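Local coordinates for protein transcriptional regulator (NtrC family) (Aquifex aeolicus, PDB 3DZD) that probably activates transcription by sigma-54 RNA polymerase as an NtrC-family response regulator with an AAA+ ATPase domain that binds ADP in this inactive state, at residues 241-244 with 245-249; 281-284 with 285-289. One frame throughout, in Å; residues are numbered along the deposited sequence.

Contact 1 (241-244 with 245-249); sequences KLLR and VLETG
Over one face of the Arg244 guanidinium lies the methyl CG2 of Thr248, 3.7 Å above the plane and shifted toward the rim; NH1 is nearest, 3.8 Å from CG2. An extended arginine chain, with CG anti to the backbone N (chi1 -177°), reaches outward and somewhat toward the C-terminal end of the helix, carrying the flat group over that methyl. The carboxylate of Glu247 turns one oxygen onto Leu243, OE2 standing 3.3 Å from CG and nearly as close to both methyls, resting against the branched apolar end. Leu243 also packs on Asp286 of helix 285-291. An alanine here would remove CG and both methyls and would probably open a gap beside Glu247 OE2 and Asp286. Arg244 O accepts two bonds from Thr248, from N at 2.9 Å and from OG1 at 2.7 Å, arriving from opposite faces of the carbonyl plane. Leu246 N gives Leu242 O a straighter bond (163°). Gly249, with positive phi, leaves the helix while its N still bonds Val245 O. This is the C-terminal turn of helix 236-248 in the AAA+ sigma-54 interaction domain, with the hydroxyl of Thr248, its last residue, turned back onto the i-4 carbonyl.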
loop_
_atom_site.group_PDB
_atom_site.type_symbol
_atom_site.label_atom_id
_atom_site.label_comp_id
_atom_site.label_asym_id
_atom_site.label_seq_id
_atom_site.Cartn_x
_atom_site.Cartn_y
_atom_site.Cartn_z
ATOM N N LYS A 241 27.809 -9.373 4.061
ATOM C CA LYS A 241 27.180 -8.139 4.515
ATOM C C LYS A 241 25.847 -8.395 5.217
ATOM O O LYS A 241 25.589 -7.853 6.286
ATOM C CB LYS A 241 26.985 -7.189 3.332
ATOM C CG LYS A 241 28.296 -6.658 2.762
ATOM C CD LYS A 241 28.052 -5.733 1.580
ATOM C CE LYS A 241 27.131 -4.582 1.962
ATOM N NZ LYS A 241 27.630 -3.867 3.172
ATOM N N LEU A 242 25.005 -9.215 4.596
ATOM C CA LEU A 242 23.719 -9.594 5.162
ATOM C C LEU A 242 23.924 -10.222 6.538
ATOM O O LEU A 242 23.190 -9.937 7.482
ATOM C CB LEU A 242 23.011 -10.577 4.228
ATOM C CG LEU A 242 21.630 -11.105 4.626
ATOM C CD1 LEU A 242 20.642 -9.962 4.801
ATOM C CD2 LEU A 242 21.103 -12.109 3.587
ATOM N N LEU A 243 24.938 -11.076 6.644
ATOM C CA LEU A 243 25.257 -11.725 7.902
ATOM C C LEU A 243 25.507 -10.676 8.990
ATOM O O LEU A 243 24.936 -10.740 10.082
ATOM C CB LEU A 243 26.487 -12.619 7.744
ATOM C CG LEU A 243 26.930 -13.286 9.044
ATOM C CD1 LEU A 243 25.855 -14.246 9.553
ATOM C CD2 LEU A 243 28.250 -13.996 8.858
ATOM N N ARG A 244 26.360 -9.708 8.676
ATOM C CA ARG A 244 26.722 -8.666 9.625
ATOM C C ARG A 244 25.506 -7.868 10.095
ATOM O O ARG A 244 25.475 -7.375 11.227
ATOM C CB ARG A 244 27.783 -7.740 9.025
ATOM C CG ARG A 244 28.264 -6.674 9.984
ATOM C CD ARG A 244 29.663 -6.206 9.623
ATOM N NE ARG A 244 30.168 -5.199 10.555
ATOM C CZ ARG A 244 30.441 -5.437 11.835
ATOM N NH1 ARG A 244 30.243 -6.648 12.349
ATOM N NH2 ARG A 244 30.902 -4.459 12.606
ATOM N N VAL A 245 24.509 -7.746 9.221
ATOM C CA VAL A 245 23.247 -7.094 9.575
ATOM C C VAL A 245 22.438 -7.950 10.551
ATOM O O VAL A 245 21.920 -7.450 11.549
ATOM C CB VAL A 245 22.404 -6.769 8.323
ATOM C CG1 VAL A 245 20.961 -6.468 8.702
ATOM C CG2 VAL A 245 23.024 -5.595 7.558
ATOM N N LEU A 246 22.343 -9.245 10.272
ATOM C CA LEU A 246 21.655 -10.151 11.176
ATOM C C LEU A 246 22.297 -10.126 12.553
ATOM O O LEU A 246 21.609 -10.240 13.563
ATOM C CB LEU A 246 21.670 -11.575 10.628
ATOM C CG LEU A 246 21.017 -11.766 9.261
ATOM C CD1 LEU A 246 20.929 -13.239 8.930
ATOM C CD2 LEU A 246 19.637 -11.135 9.255
ATOM N N GLU A 247 23.615 -9.962 12.585
ATOM C CA GLU A 247 24.368 -10.010 13.836
ATOM C C GLU A 247 24.361 -8.700 14.627
ATOM O O GLU A 247 24.358 -8.715 15.859
ATOM C CB GLU A 247 25.812 -10.423 13.566
ATOM C CG GLU A 247 25.983 -11.868 13.167
ATOM C CD GLU A 247 27.394 -12.173 12.706
ATOM O OE1 GLU A 247 28.251 -11.266 12.769
ATOM O OE2 GLU A 247 27.645 -13.319 12.277
ATOM N N THR A 248 24.379 -7.571 13.922
ATOM C CA THR A 248 24.464 -6.273 14.592
ATOM C C THR A 248 23.106 -5.595 14.709
ATOM O O THR A 248 22.884 -4.778 15.600
ATOM C CB THR A 248 25.447 -5.315 13.880
ATOM O OG1 THR A 248 24.994 -5.065 12.544
ATOM C CG2 THR A 248 26.852 -5.913 13.836
ATOM N N GLY A 249 22.195 -5.937 13.806
ATOM C CA GLY A 249 20.896 -5.300 13.788
ATOM C C GLY A 249 20.957 -3.873 13.278
ATOM O O GLY A 249 19.998 -3.120 13.413
#

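Contact 2 (281-284 with 285-289); sequences GNFR and EDLYY
Arg284 grips Asp286 side-on, with one nitrogen to each carboxylate oxygen: NE donates to OD1 at 3.3 Å and NH2 to OD2 at the same length. The NH2 bond is almost straight (178°), the NE bond nearly as straight, and both oxygens use their syn lone pairs. The guanidinium and carboxylate planes lie only 18° apart, so the two groups meet edge to edge as a long but well-aligned salt bridge. The bend of the arginine at chi3 (53°) swings the guanidinium round to the carboxylate. Asp286 OD1 has a further task, taking a weak bond from Leu287 N of its own helix.

The main chain of Arg284 is satisfied at both ends. Its O accepts from Tyr288 N at 3.2 Å, closing the first helical turn, with the donor tilted out of the carbonyl plane, while its N donates to Gln239 OE1 of helix 236-248. Asn282 ND2 bonds Glu277 OE1, tying the linker to the preceding helix, and Tyr288 O receives Ser292 OG.

On the buried side the contact is apolar. The Phe283 ring brings CZ to 3.4 Å from Leu287 CD2, an oblique approach, whereas Tyr288 CA sits at the ring edge near its plane, 3.9 Å from CE2. Tyr288 CB lies 4.0 Å from the same Phe283 CE2. Tyr288 turns its own ring away, toward Leu274, Glu275 and Ile278 of helix 274-279.

At the start of the linker, Gly281 closes helix 274-279 in a Schellman motif. At its end, a hydrophobic staple between Phe283 (N') and Tyr288 (N4) spans the N-cap Arg284, beside an i to i+2 salt bridge, at the start of helix 285-291 in the AAA+ sigma-54 interaction domain.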
loop_
_atom_site.group_PDB
_atom_site.type_symbol
_atom_site.label_atom_id
_atom_site.label_comp_id
_atom_site.label_asym_id
_atom_site.label_seq_id
_atom_site.Cartn_x
_atom_site.Cartn_y
_atom_site.Cartn_z
ATOM N N GLY A 281 31.220 -24.620 -0.857
ATOM C CA GLY A 281 31.705 -23.277 -0.598
ATOM C C GLY A 281 30.980 -22.194 -1.372
ATOM O O GLY A 281 31.568 -21.166 -1.689
ATOM N N ASN A 282 29.705 -22.414 -1.677
ATOM C CA ASN A 282 28.918 -21.426 -2.412
ATOM C C ASN A 282 27.931 -20.669 -1.531
ATOM O O ASN A 282 27.117 -19.882 -2.019
ATOM C CB ASN A 282 28.172 -22.089 -3.569
ATOM C CG ASN A 282 29.095 -22.843 -4.497
ATOM O OD1 ASN A 282 30.290 -22.550 -4.576
ATOM N ND2 ASN A 282 28.548 -23.821 -5.209
ATOM N N PHE A 283 28.001 -20.917 -0.229
ATOM C CA PHE A 283 27.105 -20.270 0.718
ATOM C C PHE A 283 27.670 -20.351 2.129
ATOM O O PHE A 283 28.075 -21.423 2.583
ATOM C CB PHE A 283 25.716 -20.909 0.665
ATOM C CG PHE A 283 24.636 -20.041 1.227
ATOM C CD1 PHE A 283 23.967 -19.133 0.419
ATOM C CD2 PHE A 283 24.299 -20.114 2.567
ATOM C CE1 PHE A 283 22.967 -18.320 0.938
ATOM C CE2 PHE A 283 23.303 -19.303 3.091
ATOM C CZ PHE A 283 22.637 -18.410 2.277
ATOM N N ARG A 284 27.697 -19.211 2.813
ATOM C CA ARG A 284 28.248 -19.136 4.161
ATOM C C ARG A 284 27.497 -20.036 5.123
ATOM O O ARG A 284 26.269 -20.077 5.132
ATOM C CB ARG A 284 28.215 -17.703 4.688
ATOM C CG ARG A 284 28.810 -16.669 3.750
ATOM C CD ARG A 284 28.818 -15.323 4.442
ATOM N NE ARG A 284 29.482 -15.415 5.738
ATOM C CZ ARG A 284 30.692 -14.925 5.985
ATOM N NH1 ARG A 284 31.358 -14.296 5.022
ATOM N NH2 ARG A 284 31.231 -15.053 7.191
ATOM N N GLU A 285 28.252 -20.741 5.947
ATOM C CA GLU A 285 27.698 -21.710 6.875
ATOM C C GLU A 285 27.004 -21.019 8.047
ATOM O O GLU A 285 25.936 -21.451 8.492
ATOM C CB GLU A 285 28.816 -22.625 7.380
ATOM C CG GLU A 285 28.364 -23.786 8.237
ATOM C CD GLU A 285 29.534 -24.540 8.848
ATOM O OE1 GLU A 285 30.695 -24.203 8.529
ATOM O OE2 GLU A 285 29.294 -25.468 9.646
ATOM N N ASP A 286 27.616 -19.952 8.551
ATOM C CA ASP A 286 27.084 -19.249 9.710
ATOM C C ASP A 286 25.796 -18.522 9.351
ATOM O O ASP A 286 24.894 -18.407 10.171
ATOM C CB ASP A 286 28.122 -18.281 10.294
ATOM C CG ASP A 286 28.733 -17.348 9.243
ATOM O OD1 ASP A 286 28.299 -17.367 8.070
ATOM O OD2 ASP A 286 29.660 -16.588 9.599
ATOM N N LEU A 287 25.718 -18.048 8.111
ATOM C CA LEU A 287 24.552 -17.339 7.620
ATOM C C LEU A 287 23.399 -18.309 7.447
ATOM O O LEU A 287 22.242 -17.969 7.688
ATOM C CB LEU A 287 24.866 -16.678 6.276
ATOM C CG LEU A 287 23.661 -16.177 5.482
ATOM C CD1 LEU A 287 23.052 -14.973 6.169
ATOM C CD2 LEU A 287 24.051 -15.832 4.059
ATOM N N TYR A 288 23.721 -19.519 7.004
ATOM C CA TYR A 288 22.712 -20.533 6.780
ATOM C C TYR A 288 21.992 -20.831 8.080
ATOM O O TYR A 288 20.765 -20.766 8.150
ATOM C CB TYR A 288 23.335 -21.815 6.229
ATOM C CG TYR A 288 22.406 -23.002 6.285
ATOM C CD1 TYR A 288 21.380 -23.149 5.369
ATOM C CD2 TYR A 288 22.549 -23.972 7.263
ATOM C CE1 TYR A 288 20.529 -24.236 5.414
ATOM C CE2 TYR A 288 21.700 -25.066 7.320
ATOM C CZ TYR A 288 20.691 -25.189 6.396
ATOM O OH TYR A 288 19.837 -26.274 6.454
ATOM N N TYR A 289 22.757 -21.155 9.118
ATOM C CA TYR A 289 22.159 -21.454 10.415
ATOM C C TYR A 289 21.413 -20.255 11.007
ATOM O O TYR A 289 20.429 -20.431 11.719
ATOM C CB TYR A 289 23.196 -22.043 11.378
ATOM C CG TYR A 289 23.634 -23.424 10.937
ATOM C CD1 TYR A 289 22.738 -24.485 10.934
ATOM C CD2 TYR A 289 24.926 -23.659 10.481
ATOM C CE1 TYR A 289 23.116 -25.746 10.510
ATOM C CE2 TYR A 289 25.317 -24.925 10.055
ATOM C CZ TYR A 289 24.405 -25.965 10.075
ATOM O OH TYR A 289 24.774 -27.228 9.659
#

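Along the chain the contacts come in series, neither nesting nor crossing: contact 1 ends helix 236-248, then strand 265-270 of the central parallel sheet and helix 274-279 intervene before contact 2 starts helix 285-291. Both are local, each spanning one continuous run, so neither closes a long loop. Their centres are 13 Å apart and they meet directly. Leu243 lies against the salt-bridged pair, CD2 reaching 3.6 Å from Arg284 NH2, and Leu246 CD1 packs 3.9 Å from Leu287 CD1. Helices 236-248 and 285-291 are thus joined through these leucines, within the same AAA+ sigma-54 interaction domain.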